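Local structure of arginine kinase (Anthopleura japonica, 4RF6) at residues P451-L454 against A455-H458; T459-N463 against P464-D468. The protein catalyses the reversible transfer of a phosphoryl group from ATP to L-arginine, and carries two phosphagen kinase repeats in one monomeric chain. All blocks are in the same frame, centred on the assembly; numbering follows the deposited sequence.

Contact 1: residues P451-L454 against A455-H458; sequences PYKL and ANKH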
ATOM      1  N   PRO A 451      14.250 -19.921 -32.131  1.00 19.91           N
ATOM      2  CA  PRO A 451      15.656 -20.260 -32.369  1.00 19.85           C
ATOM      3  C   PRO A 451      16.669 -19.146 -32.070  1.00 20.23           C
ATOM      4  O   PRO A 451      17.835 -19.327 -32.422  1.00 22.42           O
ATOM      5  CB  PRO A 451      15.665 -20.543 -33.871  1.00 22.88           C
ATOM      6  CG  PRO A 451      14.684 -19.549 -34.408  1.00 24.47           C
ATOM      7  CD  PRO A 451      13.612 -19.391 -33.351  1.00 23.84           C
ATOM      8  N   TYR A 452      16.255 -18.043 -31.449  1.00 16.59           N
ATOM      9  CA  TYR A 452      17.197 -16.960 -31.120  1.00 18.31           C
ATOM     10  C   TYR A 452      18.393 -17.407 -30.279  1.00 15.50           C
ATOM     11  O   TYR A 452      18.254 -18.199 -29.330  1.00 15.56           O
ATOM     12  CB  TYR A 452      16.472 -15.804 -30.416  1.00 16.55           C
ATOM     13  CG  TYR A 452      17.371 -14.649 -30.016  1.00 13.89           C
ATOM     14  CD1 TYR A 452      17.779 -13.711 -30.954  1.00 13.99           C
ATOM     15  CD2 TYR A 452      17.794 -14.493 -28.701  1.00 13.67           C
ATOM     16  CE1 TYR A 452      18.583 -12.659 -30.609  1.00 11.80           C
ATOM     17  CE2 TYR A 452      18.608 -13.432 -28.333  1.00 12.26           C
ATOM     18  CZ  TYR A 452      18.996 -12.521 -29.302  1.00 13.93           C
ATOM     19  OH  TYR A 452      19.801 -11.460 -28.979  1.00 14.63           O
ATOM     20  N   LYS A 453      19.574 -16.902 -30.638  1.00 12.73           N
ATOM     21  CA  LYS A 453      20.772 -17.105 -29.830  1.00 16.07           C
ATOM     22  C   LYS A 453      21.252 -15.749 -29.336  1.00 16.86           C
ATOM     23  O   LYS A 453      21.293 -14.790 -30.105  1.00 14.01           O
ATOM     24  CB  LYS A 453      21.887 -17.770 -30.639  1.00 22.48           C
ATOM     25  CG  LYS A 453      21.463 -18.986 -31.441  1.00 26.03           C
ATOM     26  CD  LYS A 453      20.897 -20.086 -30.554  1.00 30.17           C
ATOM     27  CE  LYS A 453      20.340 -21.229 -31.411  1.00 34.58           C
ATOM     28  NZ  LYS A 453      19.761 -22.328 -30.588  1.00 37.60           N
ATOM     29  N   LEU A 454      21.602 -15.663 -28.054  1.00 14.15           N
ATOM     30  CA  LEU A 454      22.058 -14.403 -27.463  1.00 17.02           C
ATOM     31  C   LEU A 454      23.294 -13.845 -28.166  1.00 15.52           C
ATOM     32  O   LEU A 454      23.506 -12.634 -28.190  1.00 14.37           O
ATOM     33  CB  LEU A 454      22.317 -14.579 -25.962  1.00 16.27           C
ATOM     34  CG  LEU A 454      21.040 -14.746 -25.139  1.00 17.49           C
ATOM     35  CD1 LEU A 454      21.288 -15.547 -23.877  1.00 18.06           C
ATOM     36  CD2 LEU A 454      20.439 -13.392 -24.789  1.00 18.23           C
ATOM     37  N   ALA A 455      24.104 -14.733 -28.736  1.00 13.92           N
ATOM     38  CA  ALA A 455      25.263 -14.321 -29.527  1.00 15.56           C
ATOM     39  C   ALA A 455      24.853 -13.494 -30.753  1.00 14.25           C
ATOM     40  O   ALA A 455      25.603 -12.624 -31.195  1.00 12.52           O
ATOM     41  CB  ALA A 455      26.070 -15.527 -29.948  1.00 15.87           C
ATOM     42  N   ASN A 456      23.671 -13.763 -31.302  1.00 11.05           N
ATOM     43  CA  ASN A 456      23.169 -12.995 -32.449  1.00 11.29           C
ATOM     44  C   ASN A 456      22.947 -11.533 -32.112  1.00 14.62           C
ATOM     45  O   ASN A 456      23.087 -10.649 -32.968  1.00 13.30           O
ATOM     46  CB  ASN A 456      21.820 -13.529 -32.935  1.00  9.06           C
ATOM     47  CG  ASN A 456      21.871 -14.975 -33.372  1.00 14.01           C
ATOM     48  OD1 ASN A 456      20.832 -15.631 -33.486  1.00 17.05           O
ATOM     49  ND2 ASN A 456      23.066 -15.481 -33.625  1.00 12.89           N
ATOM     50  N   LYS A 457      22.546 -11.302 -30.866  1.00 10.11           N
ATOM     51  CA  LYS A 457      22.128  -9.983 -30.400  1.00 12.49           C
ATOM     52  C   LYS A 457      20.875  -9.479 -31.116  1.00 12.18           C
ATOM     53  O   LYS A 457      20.414 -10.072 -32.095  1.00 12.04           O
ATOM     54  CB  LYS A 457      23.288  -8.988 -30.438  1.00 14.41           C
ATOM     55  CG  LYS A 457      24.388  -9.412 -29.463  1.00 19.00           C
ATOM     56  CD  LYS A 457      25.613  -8.536 -29.529  1.00 27.60           C
ATOM     57  CE  LYS A 457      26.549  -8.891 -28.377  1.00 31.94           C
ATOM     58  NZ  LYS A 457      27.688  -7.943 -28.269  1.00 35.24           N
ATOM     59  N   HIS A 458      20.322  -8.385 -30.606  1.00 10.04           N
ATOM     60  CA  HIS A 458      18.999  -7.939 -31.001  1.00 12.69           C
ATOM     61  C   HIS A 458      19.057  -6.485 -31.451  1.00 14.66           C
ATOM     62  O   HIS A 458      19.796  -5.681 -30.876  1.00 15.37           O
ATOM     63  CB  HIS A 458      18.065  -8.080 -29.796  1.00 13.89           C
ATOM     64  CG  HIS A 458      16.671  -7.601 -30.046  1.00 14.31           C
ATOM     65  ND1 HIS A 458      15.682  -8.421 -30.549  1.00 16.33           N
ATOM     66  CD2 HIS A 458      16.095  -6.393 -29.842  1.00 12.13           C
ATOM     67  CE1 HIS A 458      14.559  -7.730 -30.659  1.00 17.71           C
ATOM     68  NE2 HIS A 458      14.782  -6.499 -30.234  1.00 14.28           N
TER
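Tyr452 reaches across to Lys457 with the far end of its ring. Its OH lies 3.1 Å from Lys457 CA, and CE1 is 3.5 Å from Lys457 O, which sits at the ring edge near the ring plane. With CG anti to the backbone N (chi1 179°), the ring runs alongside the turn, and Asn456 CB meets CE1 obliquely at 4.1 Å. The hydroxyl makes no hydrogen bond to Lys457, the angles being poor; its polar partner is Ala623 O.

Within the turn itself, two successive backbone bonds close the chain on itself: Asn456 N donates to Lys453 O at 2.9 Å, and Lys457 N to Leu454 O at 3.1 Å. The side chains of Lys453 and Asn456 run side by side in the same direction, and Asn456 OD1 comes 3.7 Å from Lys453 CB. That oxygen also takes a weak bond from Lys453 N at 3.4 Å, a second, looser tie across the same turn.

Further out, the Leu454 side chain leads away from 455-458 and packs on Val445 and Asp442 of helix 438-448, while its N donates to Glu446. Lys457 ends the turning with a positive phi, and the chain continues to His458, whose ND1 pairs with Gly693 N. Two successive i to i+3 bonds, with phi/psi near -60°/-30° at Leu454, Ala455 and Asn456, fit overlapping type III turns, here in the loop between helix 438-448 and strand 479-488.

Contact 2: residues T459-N463 against P464-D468; sequences TSDMN and PEKVD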
ATOM      1  N   THR A 459      18.278  -6.148 -32.471  1.00 14.91           N
ATOM      2  CA  THR A 459      18.190  -4.770 -32.946  1.00 18.03           C
ATOM      3  C   THR A 459      16.793  -4.177 -32.728  1.00 16.52           C
ATOM      4  O   THR A 459      15.813  -4.676 -33.279  1.00 17.16           O
ATOM      5  CB  THR A 459      18.539  -4.691 -34.443  1.00 19.95           C
ATOM      6  OG1 THR A 459      19.855  -5.227 -34.653  1.00 16.09           O
ATOM      7  CG2 THR A 459      18.478  -3.249 -34.938  1.00 19.78           C
ATOM      8  N   SER A 460      16.697  -3.105 -31.943  1.00 13.65           N
ATOM      9  CA  SER A 460      15.419  -2.418 -31.755  1.00 11.98           C
ATOM     10  C   SER A 460      15.235  -1.376 -32.857  1.00 16.06           C
ATOM     11  O   SER A 460      16.216  -0.795 -33.327  1.00 14.48           O
ATOM     12  CB  SER A 460      15.360  -1.748 -30.379  1.00 13.27           C
ATOM     13  OG  SER A 460      15.617  -2.672 -29.338  1.00 13.90           O
ATOM     14  N   ASP A 461      13.988  -1.140 -33.263  1.00 15.96           N
ATOM     15  CA  ASP A 461      13.698  -0.183 -34.334  1.00 17.52           C
ATOM     16  C   ASP A 461      12.283   0.352 -34.200  1.00 17.62           C
ATOM     17  O   ASP A 461      11.316  -0.319 -34.586  1.00 19.13           O
ATOM     18  CB  ASP A 461      13.863  -0.848 -35.707  1.00 14.96           C
ATOM     19  CG  ASP A 461      13.906   0.154 -36.852  1.00 21.42           C
ATOM     20  OD1 ASP A 461      13.532   1.333 -36.651  1.00 20.97           O
ATOM     21  OD2 ASP A 461      14.294  -0.251 -37.969  1.00 24.06           O
ATOM     22  N   MET A 462      12.157   1.564 -33.666  1.00 13.73           N
ATOM     23  CA  MET A 462      10.848   2.191 -33.521  1.00 16.50           C
ATOM     24  C   MET A 462      10.644   3.350 -34.500  1.00 17.33           C
ATOM     25  O   MET A 462      10.097   4.389 -34.129  1.00 17.09           O
ATOM     26  CB  MET A 462      10.630   2.663 -32.081  1.00 18.07           C
ATOM     27  CG  MET A 462      10.535   1.519 -31.061  1.00 19.08           C
ATOM     28  SD  MET A 462       9.041   0.524 -31.296  1.00 26.49           S
ATOM     29  CE  MET A 462       7.799   1.611 -30.591  1.00 29.39           C
ATOM     30  N   ASN A 463      11.076   3.169 -35.749  1.00 18.57           N
ATOM     31  CA  ASN A 463      10.790   4.135 -36.811  1.00 17.71           C
ATOM     32  C   ASN A 463       9.661   3.641 -37.705  1.00 20.86           C
ATOM     33  O   ASN A 463       9.879   2.796 -38.573  1.00 21.81           O
ATOM     34  CB  ASN A 463      12.035   4.385 -37.662  1.00 16.61           C
ATOM     35  CG  ASN A 463      11.844   5.490 -38.694  1.00 21.07           C
ATOM     36  OD1 ASN A 463      10.728   5.921 -38.980  1.00 20.50           O
ATOM     37  ND2 ASN A 463      12.953   5.946 -39.270  1.00 25.36           N
ATOM     38  N   PRO A 464       8.451   4.198 -37.523  1.00 19.51           N
ATOM     39  CA  PRO A 464       7.271   3.782 -38.288  1.00 22.75           C
ATOM     40  C   PRO A 464       7.377   4.057 -39.789  1.00 21.76           C
ATOM     41  O   PRO A 464       6.603   3.486 -40.551  1.00 23.85           O
ATOM     42  CB  PRO A 464       6.137   4.628 -37.680  1.00 22.14           C
ATOM     43  CG  PRO A 464       6.829   5.801 -37.060  1.00 20.11           C
ATOM     44  CD  PRO A 464       8.141   5.284 -36.572  1.00 17.56           C
ATOM     45  N   GLU A 465       8.310   4.906 -40.210  1.00 22.78           N
ATOM     46  CA  GLU A 465       8.449   5.198 -41.634  1.00 23.84           C
ATOM     47  C   GLU A 465       9.159   4.053 -42.357  1.00 23.62           C
ATOM     48  O   GLU A 465       9.205   4.018 -43.584  1.00 22.83           O
ATOM     49  CB  GLU A 465       9.183   6.526 -41.858  1.00 24.25           C
ATOM     50  CG  GLU A 465       8.417   7.751 -41.345  1.00 28.86           C
ATOM     51  CD  GLU A 465       9.119   9.071 -41.648  1.00 35.40           C
ATOM     52  OE1 GLU A 465       8.652  10.121 -41.152  1.00 40.13           O
ATOM     53  OE2 GLU A 465      10.128   9.058 -42.381  1.00 38.15           O
ATOM     54  N   LYS A 466       9.716   3.113 -41.598  1.00 21.63           N
ATOM     55  CA  LYS A 466      10.359   1.959 -42.220  1.00 23.36           C
ATOM     56  C   LYS A 466       9.366   0.814 -42.443  1.00 22.59           C
ATOM     57  O   LYS A 466       9.704  -0.209 -43.048  1.00 22.83           O
ATOM     58  CB  LYS A 466      11.595   1.519 -41.430  1.00 23.48           C
ATOM     59  CG  LYS A 466      12.664   2.614 -41.341  1.00 21.16           C
ATOM     60  CD  LYS A 466      13.791   2.252 -40.387  1.00 20.48           C
ATOM     61  CE  LYS A 466      14.662   1.133 -40.943  1.00 21.92           C
ATOM     62  NZ  LYS A 466      15.744   0.758 -39.986  1.00 17.99           N
ATOM     63  N   VAL A 467       8.132   1.002 -41.978  1.00 19.25           N
ATOM     64  CA  VAL A 467       7.052   0.064 -42.297  1.00 20.28           C
ATOM     65  C   VAL A 467       6.248   0.521 -43.518  1.00 24.73           C
ATOM     66  O   VAL A 467       5.738   1.645 -43.548  1.00 23.12           O
ATOM     67  CB  VAL A 467       6.098  -0.133 -41.111  1.00 21.32           C
ATOM     68  CG1 VAL A 467       4.890  -0.948 -41.537  1.00 17.90           C
ATOM     69  CG2 VAL A 467       6.828  -0.823 -39.963  1.00 17.21           C
ATOM     70  N   ASP A 468       6.137  -0.351 -44.519  1.00 23.43           N
ATOM     71  CA  ASP A 468       5.368  -0.053 -45.725  1.00 25.74           C
ATOM     72  C   ASP A 468       4.045  -0.812 -45.657  1.00 24.03           C
ATOM     73  O   ASP A 468       3.995  -2.010 -45.952  1.00 23.92           O
ATOM     74  CB  ASP A 468       6.161  -0.476 -46.964  1.00 27.11           C
ATOM     75  CG  ASP A 468       5.651   0.169 -48.243  1.00 34.42           C
ATOM     76  OD1 ASP A 468       4.419   0.287 -48.415  1.00 31.67           O
ATOM     77  OD2 ASP A 468       6.494   0.552 -49.084  1.00 39.83           O
TER
HETATM   78  O   HOH W   1      12.972   7.727 -41.522  1.00 43.46           O
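Lys466 NZ and Asp461 OD2 form a salt bridge at 2.7 Å, with the ammonium on the syn side of the carboxylate. The other oxygen, Asp461 OD1, accepts from Asn463 N at 3.2 Å and so closes an Asx turn, leading into the 3-10 segment 464-466. Both carboxylate oxygens are therefore engaged, which limits rotation of the group; the lysine charge would also be expected to favour its ionised form. A bend at chi3 (70°) brings the end of the Lys466 chain to the acid, and the two side chains cross at about a right angle.

Asn463 makes a second Asx turn directly after that of Asp461: its side-chain OD1 takes Glu465 N, two residues on, at 2.9 Å from above the amide's carbonyl plane. Its backbone O receives Lys466 N at 3.0 Å. CD of Lys466 lies 3.9 Å from Asn463 CB, so the aliphatic part of the lysine rests against the asparagine. Met462 and Pro464 also pack on helix 598-616. A water joins the two segments, accepting from Asn463 ND2 at 2.9 Å and donating to Glu465 OE2 at 3.3 Å.

Overall arrangement
Contacts 1 and 2 follow in series along the loop from helix 438-448 to strand 479-488; both lie in the second approximate repeat (370-718). Their centres are about 20 Å apart, and apart from the junction in sequence at His458 and Thr459 they do not touch. Both lie far out, with centres about 40 Å and 39 Å from the centre of the chain and on the same side of it. Their surroundings differ: contact 1 is partly buried against helix 438-448 and loops near Ala623 and Leu692, whereas contact 2 is a surface contact beside helices 598-616 and 696-714. Both lie away from the substrate and ATP sites inferred for the first repeat, and their contacts are those of loop packing.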